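Long-range contacts in mersacidin decarboxylase (Bacillus sp., PDB 1P3Y), which catalyses the FAD-dependent oxidative decarboxylation of the C-terminal cysteine of the lantibiotic mersacidin to an aminoenethiol residue: residues K10-I15 and D83-I88; I38-T43 and Y57-V62; I119-M124 and R168-P173. One frame throughout, in Å; residues are numbered along the deposited sequence.

Contact 1: residues K10-I15 and D83-I88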
loop_
_atom_site.group_PDB
_atom_site.type_symbol
_atom_site.label_atom_id
_atom_site.label_comp_id
_atom_site.label_asym_id
_atom_site.label_seq_id
_atom_site.Cartn_x
_atom_site.Cartn_y
_atom_site.Cartn_z
ATOM N N LYS A 10 -35.916 16.569 14.044
ATOM C CA LYS A 10 -34.644 16.122 13.474
ATOM C C LYS A 10 -34.917 15.128 12.337
ATOM O O LYS A 10 -35.575 14.103 12.530
ATOM C CB LYS A 10 -33.786 15.471 14.566
ATOM C CG LYS A 10 -33.416 16.439 15.677
ATOM C CD LYS A 10 -32.673 15.774 16.826
ATOM C CE LYS A 10 -32.194 16.832 17.808
ATOM N NZ LYS A 10 -31.356 16.265 18.910
ATOM N N LEU A 11 -34.421 15.451 11.150
ATOM C CA LEU A 11 -34.621 14.604 9.977
ATOM C C LEU A 11 -33.358 13.872 9.521
ATOM O O LEU A 11 -32.288 14.477 9.329
ATOM C CB LEU A 11 -35.136 15.440 8.808
ATOM C CG LEU A 11 -35.247 14.685 7.489
ATOM C CD1 LEU A 11 -36.283 13.567 7.632
ATOM C CD2 LEU A 11 -35.634 15.661 6.367
ATOM N N LEU A 12 -33.495 12.562 9.357
ATOM C CA LEU A 12 -32.402 11.729 8.886
ATOM C C LEU A 12 -32.787 11.212 7.506
ATOM O O LEU A 12 -33.846 10.606 7.322
ATOM C CB LEU A 12 -32.163 10.543 9.823
ATOM C CG LEU A 12 -31.067 9.566 9.360
ATOM C CD1 LEU A 12 -29.746 10.319 9.231
ATOM C CD2 LEU A 12 -30.936 8.392 10.345
ATOM N N ILE A 13 -31.928 11.471 6.536
ATOM C CA ILE A 13 -32.161 11.000 5.188
ATOM C C ILE A 13 -31.149 9.915 4.805
ATOM O O ILE A 13 -29.929 10.139 4.840
ATOM C CB ILE A 13 -32.090 12.168 4.216
ATOM C CG1 ILE A 13 -33.319 13.049 4.437
ATOM C CG2 ILE A 13 -32.019 11.667 2.778
ATOM C CD1 ILE A 13 -33.129 14.466 3.941
ATOM N N GLY A 14 -31.666 8.736 4.468
ATOM C CA GLY A 14 -30.814 7.637 4.060
ATOM C C GLY A 14 -30.740 7.618 2.550
ATOM O O GLY A 14 -31.766 7.517 1.891
ATOM N N ILE A 15 -29.541 7.713 1.989
ATOM C CA ILE A 15 -29.390 7.710 0.536
ATOM C C ILE A 15 -28.873 6.352 0.035
ATOM O O ILE A 15 -27.869 5.844 0.545
ATOM C CB ILE A 15 -28.398 8.805 0.100
ATOM C CG1 ILE A 15 -28.834 10.160 0.654
ATOM C CG2 ILE A 15 -28.305 8.847 -1.396
ATOM C CD1 ILE A 15 -27.867 11.268 0.344
ATOM N N ASP A 83 -35.999 12.117 14.515
ATOM C CA ASP A 83 -37.419 12.076 14.853
ATOM C C ASP A 83 -38.103 11.460 13.644
ATOM O O ASP A 83 -39.086 10.722 13.767
ATOM C CB ASP A 83 -37.987 13.486 15.078
ATOM C CG ASP A 83 -37.387 14.174 16.278
ATOM O OD1 ASP A 83 -37.344 13.539 17.357
ATOM O OD2 ASP A 83 -36.966 15.346 16.140
ATOM N N ILE A 84 -37.578 11.786 12.469
ATOM C CA ILE A 84 -38.115 11.256 11.232
ATOM C C ILE A 84 -36.987 10.660 10.393
ATOM O O ILE A 84 -35.935 11.286 10.198
ATOM C CB ILE A 84 -38.821 12.360 10.419
ATOM C CG1 ILE A 84 -40.009 12.909 11.223
ATOM C CG2 ILE A 84 -39.289 11.802 9.065
ATOM C CD1 ILE A 84 -40.541 14.228 10.690
ATOM N N TYR A 85 -37.201 9.434 9.917
ATOM C CA TYR A 85 -36.218 8.751 9.079
ATOM C C TYR A 85 -36.847 8.487 7.722
ATOM O O TYR A 85 -37.810 7.727 7.572
ATOM C CB TYR A 85 -35.765 7.439 9.729
ATOM C CG TYR A 85 -34.728 6.656 8.938
ATOM C CD1 TYR A 85 -33.689 7.302 8.268
ATOM C CD2 TYR A 85 -34.739 5.254 8.943
ATOM C CE1 TYR A 85 -32.677 6.566 7.626
ATOM C CE2 TYR A 85 -33.742 4.511 8.315
ATOM C CZ TYR A 85 -32.709 5.170 7.657
ATOM O OH TYR A 85 -31.724 4.418 7.043
ATOM N N CYS A 86 -36.283 9.135 6.724
ATOM C CA CYS A 86 -36.780 9.009 5.385
ATOM C C CYS A 86 -35.661 8.540 4.459
ATOM O O CYS A 86 -34.578 9.124 4.415
ATOM C CB CYS A 86 -37.350 10.374 4.969
ATOM S SG CYS A 86 -37.665 10.539 3.234
ATOM N N ILE A 87 -35.916 7.458 3.734
ATOM C CA ILE A 87 -34.938 6.928 2.799
ATOM C C ILE A 87 -35.280 7.337 1.367
ATOM O O ILE A 87 -36.259 6.869 0.790
ATOM C CB ILE A 87 -34.860 5.390 2.894
ATOM C CG1 ILE A 87 -34.381 4.997 4.302
ATOM C CG2 ILE A 87 -33.923 4.831 1.784
ATOM C CD1 ILE A 87 -34.351 3.482 4.569
ATOM N N ILE A 88 -34.470 8.228 0.810
ATOM C CA ILE A 88 -34.650 8.700 -0.549
ATOM C C ILE A 88 -33.288 8.978 -1.217
ATOM O O ILE A 88 -32.502 9.803 -0.760
ATOM C CB ILE A 88 -35.526 10.000 -0.577
ATOM C CG1 ILE A 88 -35.618 10.530 -2.018
ATOM C CG2 ILE A 88 -34.942 11.089 0.363
ATOM C CD1 ILE A 88 -36.598 11.675 -2.191
#
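Strands 10-15 and 84-87 run parallel with L11 beside I84, L12 beside Y85, I13 beside C86 and G14 beside I87, their axes approaching to 4.6 Å at an angle of 20°. The hydrogen bonds zigzag between them: K10 O takes I84 N, L12 N gives to I84 O, L12 O takes C86 N, and G14 N gives to C86 O. I88 N to G14 O adds a weak last rung where the chain turns a corner. At the other end D83 grips K10 twice. Its N reaches K10 O at 2.8 Å, making that oxygen a double acceptor, and its carboxylate oxygen OD2 takes K10 N at 2.6 Å; the donor arrives on the anti side, 23° out of the carboxylate plane. On one face L12 and Y85 lie alongside each other and point the same way, with L12 CD2 3.6 Å from Y85 CD1. Since CG of Y85 is anti to its backbone N (chi1 -179°), the ring runs along the strand pair and presents its edge to L12 O, 3.4 Å from CD1. Its hydroxyl is hydrogen-bonded to V107 O, in helix 106-113. On the other face, with L11, I13, I84 and C86, L11 CD1 meets I84 CG2 at 3.8 Å, and I13 CG2 meets I88 CG2 at the same distance. Strand 84-90 is laid on the other side of strand 10-15 from strand 37-42, the switch point of a Rossmann-like parallel sheet of order 3-2-1-4-5-6.

Contact 2: residues I38-T43 and Y57-V62. With FAD (flavin-adenine dinucleotide), chain B.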
loop_
_atom_site.group_PDB
_atom_site.type_symbol
_atom_site.label_atom_id
_atom_site.label_comp_id
_atom_site.label_asym_id
_atom_site.label_seq_id
_atom_site.Cartn_x
_atom_site.Cartn_y
_atom_site.Cartn_z
ATOM N N ILE A 38 -30.986 18.511 9.713
ATOM C CA ILE A 38 -31.000 17.408 8.755
ATOM C C ILE A 38 -29.633 16.737 8.614
ATOM O O ILE A 38 -28.612 17.392 8.354
ATOM C CB ILE A 38 -31.366 17.877 7.345
ATOM C CG1 ILE A 38 -32.657 18.697 7.360
ATOM C CG2 ILE A 38 -31.478 16.660 6.426
ATOM C CD1 ILE A 38 -33.062 19.210 5.969
ATOM N N ARG A 39 -29.619 15.420 8.773
ATOM C CA ARG A 39 -28.389 14.654 8.619
ATOM C C ARG A 39 -28.615 13.556 7.589
ATOM O O ARG A 39 -29.755 13.223 7.255
ATOM C CB ARG A 39 -27.962 14.035 9.950
ATOM C CG ARG A 39 -27.382 15.036 10.902
ATOM C CD ARG A 39 -27.063 14.416 12.242
ATOM N NE ARG A 39 -26.620 15.435 13.190
ATOM C CZ ARG A 39 -26.421 15.223 14.487
ATOM N NH1 ARG A 39 -26.620 14.022 15.024
ATOM N NH2 ARG A 39 -26.036 16.225 15.256
ATOM N N VAL A 40 -27.526 12.982 7.100
ATOM C CA VAL A 40 -27.627 11.929 6.113
ATOM C C VAL A 40 -26.839 10.678 6.502
ATOM O O VAL A 40 -25.829 10.752 7.197
ATOM C CB VAL A 40 -27.123 12.451 4.756
ATOM C CG1 VAL A 40 -26.970 11.314 3.753
ATOM C CG2 VAL A 40 -28.088 13.504 4.239
ATOM N N VAL A 41 -27.340 9.529 6.060
ATOM C CA VAL A 41 -26.689 8.239 6.249
ATOM C C VAL A 41 -26.734 7.625 4.826
ATOM O O VAL A 41 -27.798 7.559 4.188
ATOM C CB VAL A 41 -27.446 7.346 7.296
ATOM C CG1 VAL A 41 -28.903 7.081 6.845
ATOM C CG2 VAL A 41 -26.683 6.022 7.503
ATOM N N MET A 42 -25.580 7.197 4.320
ATOM C CA MET A 42 -25.486 6.644 2.960
ATOM C C MET A 42 -25.060 5.182 2.870
ATOM O O MET A 42 -24.483 4.629 3.794
ATOM C CB MET A 42 -24.481 7.468 2.144
ATOM C CG MET A 42 -24.574 8.998 2.343
ATOM S SD MET A 42 -23.401 9.938 1.284
ATOM C CE MET A 42 -23.873 9.358 -0.404
ATOM N N THR A 43 -25.352 4.558 1.740
ATOM C CA THR A 43 -24.919 3.189 1.492
ATOM C C THR A 43 -23.657 3.363 0.631
ATOM O O THR A 43 -23.417 4.433 0.030
ATOM C CB THR A 43 -25.938 2.368 0.640
ATOM O OG1 THR A 43 -26.053 2.950 -0.669
ATOM C CG2 THR A 43 -27.296 2.342 1.280
ATOM N N TYR A 57 -21.913 19.217 2.022
ATOM C CA TYR A 57 -22.068 20.644 1.767
ATOM C C TYR A 57 -23.559 21.031 1.751
ATOM O O TYR A 57 -23.897 22.214 1.700
ATOM C CB TYR A 57 -21.457 21.019 0.417
ATOM C CG TYR A 57 -19.965 20.848 0.350
ATOM C CD1 TYR A 57 -19.389 19.924 -0.516
ATOM C CD2 TYR A 57 -19.123 21.586 1.173
ATOM C CE1 TYR A 57 -18.012 19.731 -0.556
ATOM C CE2 TYR A 57 -17.744 21.403 1.134
ATOM C CZ TYR A 57 -17.196 20.470 0.268
ATOM O OH TYR A 57 -15.830 20.283 0.215
ATOM N N PHE A 58 -24.445 20.036 1.792
ATOM C CA PHE A 58 -25.881 20.290 1.722
ATOM C C PHE A 58 -26.668 19.815 2.924
ATOM O O PHE A 58 -27.897 19.699 2.847
ATOM C CB PHE A 58 -26.466 19.634 0.464
ATOM C CG PHE A 58 -25.687 19.920 -0.787
ATOM C CD1 PHE A 58 -24.988 18.904 -1.432
ATOM C CD2 PHE A 58 -25.659 21.202 -1.329
ATOM C CE1 PHE A 58 -24.273 19.158 -2.607
ATOM C CE2 PHE A 58 -24.946 21.477 -2.510
ATOM C CZ PHE A 58 -24.250 20.450 -3.152
ATOM N N CYS A 59 -25.983 19.532 4.027
ATOM C CA CYS A 59 -26.667 19.067 5.219
ATOM C C CYS A 59 -25.746 19.219 6.403
ATOM O O CYS A 59 -24.605 19.634 6.240
ATOM C CB CYS A 59 -27.095 17.610 5.058
ATOM S SG CYS A 59 -25.729 16.458 5.006
ATOM N N ASP A 60 -26.225 18.861 7.590
ATOM C CA ASP A 60 -25.433 19.025 8.805
ATOM C C ASP A 60 -24.382 17.966 9.099
ATOM O O ASP A 60 -23.367 18.253 9.743
ATOM C CB ASP A 60 -26.371 19.163 10.005
ATOM C CG ASP A 60 -27.356 20.309 9.833
ATOM O OD1 ASP A 60 -28.582 20.073 9.941
ATOM O OD2 ASP A 60 -26.902 21.448 9.573
ATOM N N HIS A 61 -24.613 16.741 8.646
ATOM C CA HIS A 61 -23.649 15.685 8.896
ATOM C C HIS A 61 -23.998 14.492 8.047
ATOM O O HIS A 61 -25.166 14.232 7.797
ATOM C CB HIS A 61 -23.662 15.280 10.366
ATOM C CG HIS A 61 -22.583 14.311 10.729
ATOM N ND1 HIS A 61 -21.258 14.682 10.848
ATOM C CD2 HIS A 61 -22.623 12.975 10.954
ATOM C CE1 HIS A 61 -20.531 13.614 11.131
ATOM N NE2 HIS A 61 -21.335 12.566 11.200
ATOM N N VAL A 62 -22.978 13.762 7.623
ATOM C CA VAL A 62 -23.167 12.587 6.785
ATOM C C VAL A 62 -22.556 11.353 7.437
ATOM O O VAL A 62 -21.351 11.303 7.678
ATOM C CB VAL A 62 -22.487 12.789 5.401
ATOM C CG1 VAL A 62 -22.728 11.574 4.501
ATOM C CG2 VAL A 62 -22.985 14.075 4.767
HETATM P PA FAD B . -25.193 -1.282 -0.974
HETATM O O1A FAD B . -24.515 -0.074 -1.610
HETATM O O2A FAD B . -24.986 -1.519 0.510
HETATM O O5B FAD B . -24.762 -2.673 -1.730
HETATM C C5B FAD B . -24.151 -2.728 -3.054
HETATM C C4B FAD B . -22.634 -2.853 -2.979
HETATM O O4B FAD B . -22.174 -2.418 -1.704
HETATM C C3B FAD B . -22.097 -4.288 -3.128
HETATM O O3B FAD B . -21.295 -4.264 -4.305
HETATM C C2B FAD B . -21.368 -4.528 -1.847
HETATM O O2B FAD B . -20.258 -5.380 -1.817
HETATM C C1B FAD B . -21.011 -3.125 -1.366
HETATM N N9A FAD B . -20.798 -2.870 0.097
HETATM C C8A FAD B . -21.734 -2.844 1.220
HETATM N N7A FAD B . -21.180 -2.586 2.384
HETATM C C5A FAD B . -19.789 -2.415 2.089
HETATM C C6A FAD B . -18.614 -2.129 2.890
HETATM N N6A FAD B . -18.677 -1.927 4.217
HETATM N N1A FAD B . -17.347 -2.058 2.234
HETATM C C2A FAD B . -17.226 -2.257 0.886
HETATM N N3A FAD B . -18.323 -2.530 0.016
HETATM C C4A FAD B . -19.578 -2.594 0.777
HETATM N N1 FAD B . -30.897 -0.230 -7.816
HETATM C C2 FAD B . -32.191 0.215 -7.578
HETATM O O2 FAD B . -33.015 -0.518 -6.968
HETATM N N3 FAD B . -32.568 1.492 -8.023
HETATM C C4 FAD B . -31.711 2.418 -8.732
HETATM O O4 FAD B . -32.166 3.567 -9.106
HETATM C C4X FAD B . -30.417 1.949 -8.941
HETATM N N5 FAD B . -29.518 2.845 -9.617
HETATM C C5X FAD B . -28.172 2.402 -9.818
HETATM C C6 FAD B . -27.234 3.251 -10.482
HETATM C C7 FAD B . -25.847 2.878 -10.722
HETATM C C7M FAD B . -24.914 3.891 -11.444
HETATM C C8 FAD B . -25.399 1.548 -10.251
HETATM C C8M FAD B . -23.986 1.028 -10.421
HETATM C C9 FAD B . -26.282 0.677 -9.594
HETATM C C9A FAD B . -27.669 1.049 -9.357
HETATM N N10 FAD B . -28.713 0.206 -8.674
HETATM C C10 FAD B . -30.031 0.640 -8.474
HETATM C "C1'" FAD B . -28.298 -1.088 -8.217
HETATM C "C2'" FAD B . -27.995 -1.239 -6.771
HETATM O "O2'" FAD B . -26.867 -0.308 -6.444
HETATM C "C3'" FAD B . -27.556 -2.620 -6.455
HETATM O "O3'" FAD B . -28.666 -3.539 -6.373
HETATM C "C4'" FAD B . -26.764 -2.752 -5.122
HETATM O "O4'" FAD B . -26.347 -4.153 -4.992
HETATM C "C5'" FAD B . -27.536 -2.387 -3.878
HETATM O "O5'" FAD B . -27.439 -0.979 -3.613
HETATM P P FAD B . -27.739 -0.373 -2.188
HETATM O O1P FAD B . -27.536 1.075 -2.315
HETATM O O2P FAD B . -29.108 -0.829 -1.751
HETATM O O3P FAD B . -26.742 -1.165 -1.192
#
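R39 lays its side chain across H61, and the path is easy to trace. CB sits 3.5 Å from H61 O; CG and CD then pass over H61 CB, the former at 3.8 Å, and NE is only slightly farther from that same carbon. The chain is extended from CG to NE, which carries the guanidinium beyond H61, its plane turned 70° from the imidazole. There NH2 forms a salt bridge with E37, and W81 adds a cation-pi contact. One residue before, D60 pairs with I38 twice: D60 N gives to I38 O, and I38 N gives to D60 OD1 at 2.9 Å, nearly along the C-O axis. Farther on, V40 N bonds to H61 O. The sheet's opposite face is apolar, with C59 SG 3.9 Å from V40 CG2 and M42 SD 3.7 Å from V62 CG1. Past M42 the strand ends at T43, the N-cap of helix 44-49; T43 OG1 donates to the FAD phosphate oxygen O1P at 2.9 Å and bonds only weakly to A46 N. Backbone pairing and a carboxylate thus join the edge strand 61-63 to strand 37-42, whose C-terminal end places the neutral T43 hydroxyl at the cofactor's diphosphate.

Contact 3: residues I119-M124 and R168-P173. With FAD (flavin-adenine dinucleotide), chain B.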
loop_
_atom_site.group_PDB
_atom_site.type_symbol
_atom_site.label_atom_id
_atom_site.label_comp_id
_atom_site.label_asym_id
_atom_site.label_seq_id
_atom_site.Cartn_x
_atom_site.Cartn_y
_atom_site.Cartn_z
ATOM N N ILE A 119 -40.281 6.226 6.277
ATOM C CA ILE A 119 -40.951 6.528 5.022
ATOM C C ILE A 119 -39.938 6.310 3.894
ATOM O O ILE A 119 -38.843 6.873 3.929
ATOM C CB ILE A 119 -41.497 7.988 4.981
ATOM C CG1 ILE A 119 -41.815 8.375 3.536
ATOM C CG2 ILE A 119 -40.486 8.946 5.552
ATOM C CD1 ILE A 119 -42.400 9.748 3.385
ATOM N N PHE A 120 -40.316 5.490 2.907
ATOM C CA PHE A 120 -39.468 5.167 1.761
ATOM C C PHE A 120 -39.872 5.859 0.471
ATOM O O PHE A 120 -41.055 5.986 0.174
ATOM C CB PHE A 120 -39.508 3.667 1.467
ATOM C CG PHE A 120 -38.973 2.818 2.560
ATOM C CD1 PHE A 120 -39.730 2.577 3.706
ATOM C CD2 PHE A 120 -37.699 2.241 2.444
ATOM C CE1 PHE A 120 -39.232 1.765 4.729
ATOM C CE2 PHE A 120 -37.182 1.432 3.447
ATOM C CZ PHE A 120 -37.948 1.189 4.598
ATOM N N PHE A 121 -38.881 6.274 -0.310
ATOM C CA PHE A 121 -39.136 6.893 -1.605
ATOM C C PHE A 121 -38.424 6.055 -2.666
ATOM O O PHE A 121 -37.369 6.432 -3.154
ATOM C CB PHE A 121 -38.602 8.325 -1.662
ATOM C CG PHE A 121 -39.434 9.318 -0.906
ATOM C CD1 PHE A 121 -39.340 9.418 0.483
ATOM C CD2 PHE A 121 -40.286 10.186 -1.595
ATOM C CE1 PHE A 121 -40.077 10.375 1.182
ATOM C CE2 PHE A 121 -41.029 11.148 -0.912
ATOM C CZ PHE A 121 -40.924 11.249 0.484
ATOM N N PRO A 122 -39.001 4.901 -3.034
ATOM C CA PRO A 122 -38.399 4.024 -4.040
ATOM C C PRO A 122 -38.083 4.701 -5.363
ATOM O O PRO A 122 -38.747 5.653 -5.772
ATOM C CB PRO A 122 -39.437 2.914 -4.202
ATOM C CG PRO A 122 -40.045 2.831 -2.858
ATOM C CD PRO A 122 -40.216 4.286 -2.472
ATOM N N ASN A 123 -37.074 4.166 -6.039
ATOM C CA ASN A 123 -36.620 4.670 -7.323
ATOM C C ASN A 123 -35.791 3.557 -7.956
ATOM O O ASN A 123 -34.824 3.079 -7.379
ATOM C CB ASN A 123 -35.778 5.935 -7.116
ATOM C CG ASN A 123 -35.182 6.445 -8.396
ATOM O OD1 ASN A 123 -34.150 5.954 -8.843
ATOM N ND2 ASN A 123 -35.831 7.424 -9.010
ATOM N N MET A 124 -36.188 3.127 -9.143
ATOM C CA MET A 124 -35.486 2.055 -9.819
ATOM C C MET A 124 -35.945 1.983 -11.258
ATOM O O MET A 124 -36.849 2.707 -11.686
ATOM C CB MET A 124 -35.777 0.718 -9.135
ATOM C CG MET A 124 -37.255 0.293 -9.189
ATOM S SD MET A 124 -37.624 -0.967 -7.952
ATOM C CE MET A 124 -37.891 0.052 -6.505
ATOM N N ARG A 168 -39.892 6.385 -14.802
ATOM C CA ARG A 168 -40.333 6.733 -13.456
ATOM C C ARG A 168 -39.253 7.457 -12.658
ATOM O O ARG A 168 -38.061 7.288 -12.923
ATOM C CB ARG A 168 -40.779 5.487 -12.697
ATOM C CG ARG A 168 -42.033 4.835 -13.262
ATOM C CD ARG A 168 -42.396 3.619 -12.443
ATOM N NE ARG A 168 -43.628 3.812 -11.692
ATOM C CZ ARG A 168 -44.844 3.716 -12.220
ATOM N NH1 ARG A 168 -44.983 3.421 -13.506
ATOM N NH2 ARG A 168 -45.921 3.912 -11.466
ATOM N N GLY A 169 -39.697 8.265 -11.688
ATOM C CA GLY A 169 -38.809 9.052 -10.851
ATOM C C GLY A 169 -39.416 9.501 -9.525
ATOM O O GLY A 169 -40.535 9.147 -9.170
ATOM N N LEU A 170 -38.655 10.285 -8.777
ATOM C CA LEU A 170 -39.098 10.780 -7.481
ATOM C C LEU A 170 -39.944 12.036 -7.649
ATOM O O LEU A 170 -39.724 12.807 -8.585
ATOM C CB LEU A 170 -37.876 11.112 -6.610
ATOM C CG LEU A 170 -36.983 9.967 -6.122
ATOM C CD1 LEU A 170 -35.629 10.533 -5.690
ATOM C CD2 LEU A 170 -37.669 9.224 -4.970
ATOM N N ILE A 171 -40.900 12.247 -6.746
ATOM C CA ILE A 171 -41.725 13.441 -6.834
ATOM C C ILE A 171 -40.870 14.607 -6.367
ATOM O O ILE A 171 -40.066 14.466 -5.461
ATOM C CB ILE A 171 -43.042 13.360 -5.968
ATOM C CG1 ILE A 171 -42.742 13.371 -4.464
ATOM C CG2 ILE A 171 -43.837 12.131 -6.358
ATOM C CD1 ILE A 171 -42.143 12.115 -3.932
ATOM N N THR A 172 -41.034 15.754 -7.010
ATOM C CA THR A 172 -40.276 16.955 -6.672
ATOM C C THR A 172 -40.146 17.189 -5.157
ATOM O O THR A 172 -40.967 16.709 -4.362
ATOM C CB THR A 172 -40.931 18.182 -7.357
ATOM O OG1 THR A 172 -42.309 18.277 -6.960
ATOM C CG2 THR A 172 -40.885 18.016 -8.876
ATOM N N PRO A 173 -39.104 17.925 -4.739
ATOM C CA PRO A 173 -38.866 18.214 -3.323
ATOM C C PRO A 173 -40.105 18.651 -2.563
ATOM O O PRO A 173 -40.341 18.192 -1.441
ATOM C CB PRO A 173 -37.804 19.306 -3.364
ATOM C CG PRO A 173 -36.995 18.924 -4.565
ATOM C CD PRO A 173 -38.063 18.540 -5.582
HETATM P PA FAD B . -25.193 -1.282 -0.974
HETATM O O1A FAD B . -24.515 -0.074 -1.610
HETATM O O2A FAD B . -24.986 -1.519 0.510
HETATM O O5B FAD B . -24.762 -2.673 -1.730
HETATM C C5B FAD B . -24.151 -2.728 -3.054
HETATM C C4B FAD B . -22.634 -2.853 -2.979
HETATM O O4B FAD B . -22.174 -2.418 -1.704
HETATM C C3B FAD B . -22.097 -4.288 -3.128
HETATM O O3B FAD B . -21.295 -4.264 -4.305
HETATM C C2B FAD B . -21.368 -4.528 -1.847
HETATM O O2B FAD B . -20.258 -5.380 -1.817
HETATM C C1B FAD B . -21.011 -3.125 -1.366
HETATM N N9A FAD B . -20.798 -2.870 0.097
HETATM C C8A FAD B . -21.734 -2.844 1.220
HETATM N N7A FAD B . -21.180 -2.586 2.384
HETATM C C5A FAD B . -19.789 -2.415 2.089
HETATM C C6A FAD B . -18.614 -2.129 2.890
HETATM N N6A FAD B . -18.677 -1.927 4.217
HETATM N N1A FAD B . -17.347 -2.058 2.234
HETATM C C2A FAD B . -17.226 -2.257 0.886
HETATM N N3A FAD B . -18.323 -2.530 0.016
HETATM C C4A FAD B . -19.578 -2.594 0.777
HETATM N N1 FAD B . -30.897 -0.230 -7.816
HETATM C C2 FAD B . -32.191 0.215 -7.578
HETATM O O2 FAD B . -33.015 -0.518 -6.968
HETATM N N3 FAD B . -32.568 1.492 -8.023
HETATM C C4 FAD B . -31.711 2.418 -8.732
HETATM O O4 FAD B . -32.166 3.567 -9.106
HETATM C C4X FAD B . -30.417 1.949 -8.941
HETATM N N5 FAD B . -29.518 2.845 -9.617
HETATM C C5X FAD B . -28.172 2.402 -9.818
HETATM C C6 FAD B . -27.234 3.251 -10.482
HETATM C C7 FAD B . -25.847 2.878 -10.722
HETATM C C7M FAD B . -24.914 3.891 -11.444
HETATM C C8 FAD B . -25.399 1.548 -10.251
HETATM C C8M FAD B . -23.986 1.028 -10.421
HETATM C C9 FAD B . -26.282 0.677 -9.594
HETATM C C9A FAD B . -27.669 1.049 -9.357
HETATM N N10 FAD B . -28.713 0.206 -8.674
HETATM C C10 FAD B . -30.031 0.640 -8.474
HETATM C "C1'" FAD B . -28.298 -1.088 -8.217
HETATM C "C2'" FAD B . -27.995 -1.239 -6.771
HETATM O "O2'" FAD B . -26.867 -0.308 -6.444
HETATM C "C3'" FAD B . -27.556 -2.620 -6.455
HETATM O "O3'" FAD B . -28.666 -3.539 -6.373
HETATM C "C4'" FAD B . -26.764 -2.752 -5.122
HETATM O "O4'" FAD B . -26.347 -4.153 -4.992
HETATM C "C5'" FAD B . -27.536 -2.387 -3.878
HETATM O "O5'" FAD B . -27.439 -0.979 -3.613
HETATM P P FAD B . -27.739 -0.373 -2.188
HETATM O O1P FAD B . -27.536 1.075 -2.315
HETATM O O2P FAD B . -29.108 -0.829 -1.751
HETATM O O3P FAD B . -26.742 -1.165 -1.192
#
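The F121 ring meets I171 at its edge: CD1 of the isoleucine lies in the ring plane, 3.4 Å from F121 CE2, and the two side chains cross at about a right angle. I171 reaches there because its CG1 sits between the backbone N and the carbonyl carbon (chi1 68°) and chi2 then folds CD1 back toward the phenyl group. L170 comes in obliquely to the ring, and its real contacts are nearer the backbone, with CD2 3.6 Å from F121 CB and 3.3 Å from F121 O. Elsewhere around the phenyl group pack A176, A179 and I180 of helix 173-183, together with C86 and I88 of the neighbouring strand. The contact packs the end of strand 119-122, in the parallel sheet of this Rossmann-like flavoprotein, against the loop that leads into helix 173-183. I171 O is held in turn by the hydroxyl of Y27. Farther along, N123 packs its side chain against G169 and L170, crossing the latter at about a right angle. The backbone carbonyl of N123 also faces the cofactor: it accepts a hydrogen bond from the isoalloxazine nitrogen FAD N3, 2.8 Å from N123 O, with an N-H...O angle of 153°. M124 follows immediately, its CB 3.5 Å from FAD N3.

From the N terminus the chain lays down strand 10-15, passes through helix 25-31 and forms strand 37-42; helices 44-49 and 52-55 then bring it back, and contact 2 closes this short loop by adding edge strand 61-63. Contact 2 is nested inside the much longer loop that contact 1 closes when strand 84-90 pairs with strand 10-15 on the side away from strand 37-42. Contact 3 follows in series, joining strand 119-122, the next neighbour in the sheet, to the loop before the C-terminal helix. Contact 1 touches both others through backbone bonds, I13 to R39 and I87 to F121, whereas contacts 2 and 3, with centres about 18 Å apart, both touch FAD.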